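Local coordinates for protein DNA polymerase (Bacillus phage phi29, PDB 2PYL) that replicates the viral DNA from a protein primer, pairing processive strand-displacing synthesis with 3'-5' proofreading, at residues V247-S252 with T457-L462; S252-Q257 with A435-T440. The protein carries 2 engineered substitutions. One frame throughout, in Å; residues are numbered along the deposited sequence.

How the interactions relate
Interaction 1 pairs two palm strands and sets the magnesium site; interaction 2 packs the helix that follows the first of those strands against helix 427-447. Ser-252 belongs to both, and their centres lie about 11 Å apart. The incoming thymidine triphosphate spans them: its alpha-phosphate shares a magnesium ion with the carboxylates of 247-252 and 457-462, while its sugar O3' is held by the backbone N of Tyr-254 in 252-257. Leu-253 closes the seam, its CD2 lying 3.2 Å from Thr-457 O and 3.7 Å from Asp-458 CA. Beside it, Tyr-254 OH packs 3.8 Å from Thr-457 CG2, bringing the sugar-binding tyrosine up against the YCDTD turn.

Interaction 1. Residues V247-S252 with T457-L462; sequences VFDVNS and TDSIHL. With MG (magnesium ion), chain E; TTP (thymidine-5'-triphosphate), chain F.
Strands 247-250 and 459-462 run antiparallel, their axes 4.7 Å apart at 171°. Phe-248 and Ile-460 form the hydrogen-bonded pair, bonding N to O in both directions, and Val-250 N donates to Asp-458 O over 2.7 Å, almost straight at 177°. Val-247 with His-461 and Asp-249 with Ser-459 are the non-hydrogen-bonded pairs. On the face bearing Phe-248, its CB meets Ile-460 CG1 at 3.7 Å and its ring atom CE1 touches Leu-462 CD1. On the face of Val-247, CG2 makes a CH-pi contact over the His-461 ring, 4.0 Å from the centroid; Tyr-494 OH holds His-461 ND1. Further along, Asp-249 and Asp-458 turn their carboxylates 73° apart and each gives one oxygen to magnesium, Asp-249 OD2 at 2.3 Å and Asp-458 OD1 at 2.5 Å. The ion probably offsets the repulsion of the two carboxylates, and it also binds TTP O1A at 2.2 Å and a water that donates to the gamma-phosphate. One aspartate on a palm strand and one from the YCDTD turn that leads into its neighbour help build the two-metal catalytic site of family B DNA polymerases.

Interaction 2. Residues S252-Q257 with A435-T440; sequences SLYPAQ and AWARYT. With TTP (thymidine-5'-triphosphate), chain F; EDO (1,2-ethanediol), chain H.
Leu-253, Tyr-254 and Gln-257 meet Ala-437 where helix 253-257 crosses helix 435-440 in the polymerase palm, the axes 9.2 Å apart at 113°. Ala-437 CB touches the first two of these side chains, 3.5 Å from Leu-253 CD2 and 3.4 Å from Tyr-254 CE2. The other Leu-253 branch, CD1, slides past Thr-440 CG2. Tyr-254 has CG anti to its carbonyl carbon (chi1 -72°), which carries one ring face beneath the sugar of thymidine triphosphate, with C2' 3.6 Å above the ring plane and toward its rim. Its backbone N donates to TTP O3' over 3.1 Å at 177°. Tyr-390 meets the Tyr-254 ring edge-to-face, and both tyrosines are probably involved in nucleotide selection. One turn on from Leu-253, the Gln-257 chain folds back at chi2 and brings OE1 3.4 Å from Trp-436 CB. Arg-261 bonds both Gln-257 OE1 and Thr-440 OG1, tying the two helices through a third side chain. Within its own helix, Thr-440 OG1 donates to Trp-436 O. The folded amide is fixed in the same manner: Gln-257 NE2 donates to Leu-253 O at 2.9 Å, from the face of that carbonyl opposite Gln-257 N.

Interaction 1. Residues V247-S252 with T457-L462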
loop_
_atom_site.group_PDB
_atom_site.type_symbol
_atom_site.label_atom_id
_atom_site.label_comp_id
_atom_site.label_asym_id
_atom_site.label_seq_id
_atom_site.Cartn_x
_atom_site.Cartn_y
_atom_site.Cartn_z
ATOM N N VAL C 247 9.129 10.003 -19.933
ATOM C CA VAL C 247 8.311 9.955 -18.729
ATOM C C VAL C 247 8.752 11.046 -17.773
ATOM O O VAL C 247 9.946 11.206 -17.493
ATOM C CB VAL C 247 8.409 8.583 -18.015
ATOM C CG1 VAL C 247 7.455 8.539 -16.797
ATOM C CG2 VAL C 247 8.110 7.460 -19.014
ATOM N N PHE C 248 7.773 11.814 -17.312
ATOM C CA PHE C 248 7.980 12.799 -16.273
ATOM C C PHE C 248 7.309 12.297 -15.011
ATOM O O PHE C 248 6.185 11.804 -15.057
ATOM C CB PHE C 248 7.409 14.156 -16.664
ATOM C CG PHE C 248 8.195 14.860 -17.740
ATOM C CD1 PHE C 248 7.923 14.629 -19.083
ATOM C CD2 PHE C 248 9.202 15.755 -17.411
ATOM C CE1 PHE C 248 8.645 15.274 -20.077
ATOM C CE2 PHE C 248 9.925 16.405 -18.407
ATOM C CZ PHE C 248 9.641 16.157 -19.741
ATOM N N ASP C 249 8.001 12.438 -13.890
ATOM C CA ASP C 249 7.553 11.892 -12.613
ATOM C C ASP C 249 7.666 12.954 -11.535
ATOM O O ASP C 249 8.756 13.465 -11.305
ATOM C CB ASP C 249 8.456 10.713 -12.217
ATOM C CG ASP C 249 7.687 9.556 -11.640
ATOM O OD1 ASP C 249 6.832 9.042 -12.379
ATOM O OD2 ASP C 249 7.936 9.128 -10.487
ATOM N N VAL C 250 6.563 13.264 -10.857
ATOM C CA VAL C 250 6.619 14.243 -9.770
ATOM C C VAL C 250 7.470 13.739 -8.596
ATOM O O VAL C 250 7.404 12.567 -8.219
ATOM C CB VAL C 250 5.227 14.670 -9.265
ATOM C CG1 VAL C 250 5.367 15.748 -8.190
ATOM C CG2 VAL C 250 4.375 15.214 -10.401
ATOM N N ASN C 251 8.290 14.627 -8.041
ATOM C CA ASN C 251 9.102 14.301 -6.875
ATOM C C ASN C 251 8.190 14.321 -5.656
ATOM O O ASN C 251 7.817 15.392 -5.169
ATOM C CB ASN C 251 10.276 15.283 -6.719
ATOM C CG ASN C 251 11.170 15.347 -7.966
ATOM O OD1 ASN C 251 11.581 14.323 -8.501
ATOM N ND2 ASN C 251 11.450 16.558 -8.437
ATOM N N SER C 252 7.798 13.122 -5.213
ATOM C CA SER C 252 6.921 12.902 -4.048
ATOM C C SER C 252 5.627 13.720 -4.094
ATOM O O SER C 252 5.477 14.694 -3.373
ATOM C CB SER C 252 7.685 13.171 -2.745
ATOM O OG SER C 252 8.789 12.295 -2.627
ATOM N N THR C 457 -1.267 8.881 -11.924
ATOM C CA THR C 457 -1.148 9.532 -10.604
ATOM C C THR C 457 -0.161 10.692 -10.540
ATOM O O THR C 457 -0.551 11.839 -10.304
ATOM C CB THR C 457 -0.837 8.506 -9.457
ATOM O OG1 THR C 457 -1.777 7.426 -9.498
ATOM C CG2 THR C 457 -0.923 9.167 -8.099
ATOM N N ASP C 458 1.117 10.388 -10.700
ATOM C CA ASP C 458 2.190 11.369 -10.461
ATOM C C ASP C 458 3.103 11.526 -11.678
ATOM O O ASP C 458 4.210 12.057 -11.575
ATOM C CB ASP C 458 3.023 10.972 -9.238
ATOM C CG ASP C 458 3.882 9.751 -9.478
ATOM O OD1 ASP C 458 4.945 9.646 -8.816
ATOM O OD2 ASP C 458 3.527 8.897 -10.323
ATOM N N SER C 459 2.606 11.112 -12.833
ATOM C CA SER C 459 3.475 10.922 -13.977
ATOM C C SER C 459 2.761 11.157 -15.290
ATOM O O SER C 459 1.579 10.872 -15.421
ATOM C CB SER C 459 4.053 9.511 -13.941
ATOM O OG SER C 459 3.017 8.558 -13.964
ATOM N N ILE C 460 3.502 11.684 -16.258
ATOM C CA ILE C 460 3.002 11.857 -17.619
ATOM C C ILE C 460 3.983 11.203 -18.605
ATOM O O ILE C 460 5.205 11.349 -18.479
ATOM C CB ILE C 460 2.698 13.348 -17.975
ATOM C CG1 ILE C 460 3.898 14.242 -17.752
ATOM C CG2 ILE C 460 1.536 13.881 -17.141
ATOM C CD1 ILE C 460 3.683 15.682 -18.221
ATOM N N HIS C 461 3.428 10.419 -19.527
ATOM C CA HIS C 461 4.178 9.760 -20.587
ATOM C C HIS C 461 3.902 10.479 -21.903
ATOM O O HIS C 461 2.755 10.620 -22.306
ATOM C CB HIS C 461 3.777 8.287 -20.704
ATOM C CG HIS C 461 3.976 7.499 -19.444
ATOM N ND1 HIS C 461 4.486 6.220 -19.439
ATOM C CD2 HIS C 461 3.750 7.816 -18.146
ATOM C CE1 HIS C 461 4.558 5.783 -18.197
ATOM N NE2 HIS C 461 4.117 6.731 -17.393
ATOM N N LEU C 462 4.966 10.945 -22.558
ATOM C CA LEU C 462 4.866 11.763 -23.779
ATOM C C LEU C 462 5.576 11.132 -24.974
ATOM O O LEU C 462 6.527 10.381 -24.809
ATOM C CB LEU C 462 5.480 13.148 -23.537
ATOM C CG LEU C 462 4.927 14.029 -22.426
ATOM C CD1 LEU C 462 5.605 15.365 -22.497
ATOM C CD2 LEU C 462 3.411 14.184 -22.510
HETATM MG MG MG E . 6.420 7.732 -9.501
HETATM P PA TTP F . 5.593 6.713 -6.092
HETATM O O1A TTP F . 6.042 7.377 -7.374
HETATM O O2A TTP F . 5.315 5.252 -6.313
HETATM O O3A TTP F . 6.676 6.839 -4.932
HETATM P PB TTP F . 7.394 8.202 -4.486
HETATM O O1B TTP F . 6.883 8.650 -3.149
HETATM O O2B TTP F . 7.412 9.274 -5.571
HETATM O O3B TTP F . 8.890 7.643 -4.275
HETATM P PG TTP F . 9.821 7.118 -5.491
HETATM O O1G TTP F . 9.438 7.793 -6.777
HETATM O O2G TTP F . 9.683 5.633 -5.669
HETATM O O3G TTP F . 11.219 7.479 -5.064
HETATM O "O5'" TTP F . 4.321 7.447 -5.477
HETATM C "C5'" TTP F . 3.477 8.340 -6.164
HETATM C "C4'" TTP F . 2.361 8.732 -5.197
HETATM O "O4'" TTP F . 1.464 7.634 -4.959
HETATM C "C3'" TTP F . 2.873 9.139 -3.834
HETATM O "O3'" TTP F . 3.232 10.513 -3.774
HETATM C "C2'" TTP F . 1.714 8.804 -2.937
HETATM C "C1'" TTP F . 1.052 7.608 -3.597
HETATM N N1 TTP F . 1.536 6.408 -2.915
HETATM C C2 TTP F . 0.988 6.060 -1.670
HETATM O O2 TTP F . 0.075 6.754 -1.191
HETATM N N3 TTP F . 1.427 4.970 -1.020
HETATM C C4 TTP F . 2.404 4.203 -1.512
HETATM O O4 TTP F . 2.812 3.211 -0.882
HETATM C C5 TTP F . 3.016 4.559 -2.809
HETATM C C5M TTP F . 4.121 3.735 -3.423
HETATM C C6 TTP F . 2.538 5.677 -3.450
HETATM O O HOH W 1 8.391 6.902 -8.914
#

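Interaction 2. Residues S252-Q257 with A435-T440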
loop_
_atom_site.group_PDB
_atom_site.type_symbol
_atom_site.label_atom_id
_atom_site.label_comp_id
_atom_site.label_asym_id
_atom_site.label_seq_id
_atom_site.Cartn_x
_atom_site.Cartn_y
_atom_site.Cartn_z
ATOM N N SER C 252 7.798 13.122 -5.213
ATOM C CA SER C 252 6.921 12.902 -4.048
ATOM C C SER C 252 5.627 13.720 -4.094
ATOM O O SER C 252 5.477 14.694 -3.373
ATOM C CB SER C 252 7.685 13.171 -2.745
ATOM O OG SER C 252 8.789 12.295 -2.627
ATOM N N LEU C 253 4.685 13.291 -4.926
ATOM C CA LEU C 253 3.555 14.135 -5.300
ATOM C C LEU C 253 2.632 14.463 -4.112
ATOM O O LEU C 253 2.297 15.621 -3.891
ATOM C CB LEU C 253 2.757 13.511 -6.461
ATOM C CG LEU C 253 1.525 14.319 -6.933
ATOM C CD1 LEU C 253 1.925 15.653 -7.572
ATOM C CD2 LEU C 253 0.660 13.534 -7.867
ATOM N N TYR C 254 2.229 13.458 -3.338
ATOM C CA TYR C 254 1.278 13.725 -2.236
ATOM C C TYR C 254 1.892 14.545 -1.108
ATOM O O TYR C 254 1.306 15.551 -0.717
ATOM C CB TYR C 254 0.591 12.446 -1.741
ATOM C CG TYR C 254 -0.436 11.868 -2.696
ATOM C CD1 TYR C 254 -1.271 10.847 -2.286
ATOM C CD2 TYR C 254 -0.543 12.302 -4.017
ATOM C CE1 TYR C 254 -2.196 10.279 -3.137
ATOM C CE2 TYR C 254 -1.475 11.734 -4.888
ATOM C CZ TYR C 254 -2.300 10.723 -4.432
ATOM O OH TYR C 254 -3.224 10.144 -5.267
ATOM N N PRO C 255 3.084 14.153 -0.602
ATOM C CA PRO C 255 3.807 15.016 0.352
ATOM C C PRO C 255 4.073 16.437 -0.132
ATOM O O PRO C 255 4.073 17.372 0.658
ATOM C CB PRO C 255 5.122 14.263 0.576
ATOM C CG PRO C 255 4.790 12.857 0.299
ATOM C CD PRO C 255 3.808 12.891 -0.830
ATOM N N ALA C 256 4.309 16.579 -1.431
ATOM C CA ALA C 256 4.471 17.879 -2.077
ATOM C C ALA C 256 3.235 18.771 -1.895
ATOM O O ALA C 256 3.364 19.949 -1.637
ATOM C CB ALA C 256 4.796 17.683 -3.590
ATOM N N GLN C 257 2.040 18.195 -2.017
ATOM C CA GLN C 257 0.794 18.938 -1.772
ATOM C C GLN C 257 0.670 19.306 -0.299
ATOM O O GLN C 257 0.315 20.426 0.060
ATOM C CB GLN C 257 -0.429 18.122 -2.172
ATOM C CG GLN C 257 -0.342 17.434 -3.518
ATOM C CD GLN C 257 0.160 18.330 -4.624
ATOM O OE1 GLN C 257 -0.297 19.462 -4.779
ATOM N NE2 GLN C 257 1.109 17.820 -5.408
ATOM N N ALA C 435 -6.890 15.637 -4.441
ATOM C CA ALA C 435 -7.456 16.672 -5.294
ATOM C C ALA C 435 -6.374 17.589 -5.862
ATOM O O ALA C 435 -6.323 17.830 -7.066
ATOM C CB ALA C 435 -8.479 17.503 -4.499
ATOM N N TRP C 436 -5.537 18.135 -4.991
ATOM C CA TRP C 436 -4.432 18.982 -5.442
ATOM C C TRP C 436 -3.450 18.215 -6.334
ATOM O O TRP C 436 -2.819 18.794 -7.215
ATOM C CB TRP C 436 -3.698 19.594 -4.254
ATOM C CG TRP C 436 -4.352 20.844 -3.648
ATOM C CD1 TRP C 436 -4.823 20.983 -2.376
ATOM C CD2 TRP C 436 -4.560 22.107 -4.287
ATOM N NE1 TRP C 436 -5.311 22.235 -2.184
ATOM C CE2 TRP C 436 -5.163 22.955 -3.340
ATOM C CE3 TRP C 436 -4.288 22.608 -5.564
ATOM C CZ2 TRP C 436 -5.506 24.280 -3.629
ATOM C CZ3 TRP C 436 -4.627 23.919 -5.851
ATOM C CH2 TRP C 436 -5.228 24.741 -4.890
ATOM N N ALA C 437 -3.347 16.908 -6.112
ATOM C CA ALA C 437 -2.452 16.058 -6.875
ATOM C C ALA C 437 -3.018 15.769 -8.254
ATOM O O ALA C 437 -2.269 15.781 -9.235
ATOM C CB ALA C 437 -2.165 14.774 -6.127
ATOM N N ARG C 438 -4.329 15.502 -8.333
ATOM C CA ARG C 438 -4.996 15.338 -9.629
ATOM C C ARG C 438 -4.843 16.608 -10.440
ATOM O O ARG C 438 -4.575 16.560 -11.624
ATOM C CB ARG C 438 -6.488 15.005 -9.479
ATOM C CG ARG C 438 -6.773 13.528 -9.225
ATOM C CD ARG C 438 -8.276 13.203 -9.296
ATOM N NE ARG C 438 -9.049 13.902 -8.263
ATOM C CZ ARG C 438 -9.085 13.560 -6.975
ATOM N NH1 ARG C 438 -8.389 12.530 -6.523
ATOM N NH2 ARG C 438 -9.814 14.259 -6.124
ATOM N N TYR C 439 -5.042 17.737 -9.782
ATOM C CA TYR C 439 -4.895 19.045 -10.386
ATOM C C TYR C 439 -3.488 19.186 -11.002
ATOM O O TYR C 439 -3.350 19.453 -12.203
ATOM C CB TYR C 439 -5.133 20.113 -9.314
ATOM C CG TYR C 439 -5.004 21.531 -9.808
ATOM C CD1 TYR C 439 -6.031 22.128 -10.535
ATOM C CD2 TYR C 439 -3.857 22.287 -9.536
ATOM C CE1 TYR C 439 -5.917 23.439 -10.995
ATOM C CE2 TYR C 439 -3.736 23.603 -9.992
ATOM C CZ TYR C 439 -4.771 24.166 -10.721
ATOM O OH TYR C 439 -4.669 25.462 -11.176
ATOM N N THR C 440 -2.460 18.962 -10.176
ATOM C CA THR C 440 -1.059 19.002 -10.618
ATOM C C THR C 440 -0.843 18.178 -11.891
ATOM O O THR C 440 -0.321 18.677 -12.891
ATOM C CB THR C 440 -0.120 18.482 -9.512
ATOM O OG1 THR C 440 -0.309 19.265 -8.332
ATOM C CG2 THR C 440 1.361 18.549 -9.942
HETATM P PA TTP F . 5.593 6.713 -6.092
HETATM O O1A TTP F . 6.042 7.377 -7.374
HETATM O O2A TTP F . 5.315 5.252 -6.313
HETATM O O3A TTP F . 6.676 6.839 -4.932
HETATM P PB TTP F . 7.394 8.202 -4.486
HETATM O O1B TTP F . 6.883 8.650 -3.149
HETATM O O2B TTP F . 7.412 9.274 -5.571
HETATM O O3B TTP F . 8.890 7.643 -4.275
HETATM P PG TTP F . 9.821 7.118 -5.491
HETATM O O1G TTP F . 9.438 7.793 -6.777
HETATM O O2G TTP F . 9.683 5.633 -5.669
HETATM O O3G TTP F . 11.219 7.479 -5.064
HETATM O "O5'" TTP F . 4.321 7.447 -5.477
HETATM C "C5'" TTP F . 3.477 8.340 -6.164
HETATM C "C4'" TTP F . 2.361 8.732 -5.197
HETATM O "O4'" TTP F . 1.464 7.634 -4.959
HETATM C "C3'" TTP F . 2.873 9.139 -3.834
HETATM O "O3'" TTP F . 3.232 10.513 -3.774
HETATM C "C2'" TTP F . 1.714 8.804 -2.937
HETATM C "C1'" TTP F . 1.052 7.608 -3.597
HETATM N N1 TTP F . 1.536 6.408 -2.915
HETATM C C2 TTP F . 0.988 6.060 -1.670
HETATM O O2 TTP F . 0.075 6.754 -1.191
HETATM N N3 TTP F . 1.427 4.970 -1.020
HETATM C C4 TTP F . 2.404 4.203 -1.512
HETATM O O4 TTP F . 2.812 3.211 -0.882
HETATM C C5 TTP F . 3.016 4.559 -2.809
HETATM C C5M TTP F . 4.121 3.735 -3.423
HETATM C C6 TTP F . 2.538 5.677 -3.450
HETATM C C1 EDO H . 3.364 21.413 -5.790
HETATM O O1 EDO H . 4.549 21.389 -4.994
HETATM C C2 EDO H . 3.151 20.009 -6.310
HETATM O O2 EDO H . 2.910 19.960 -7.716
#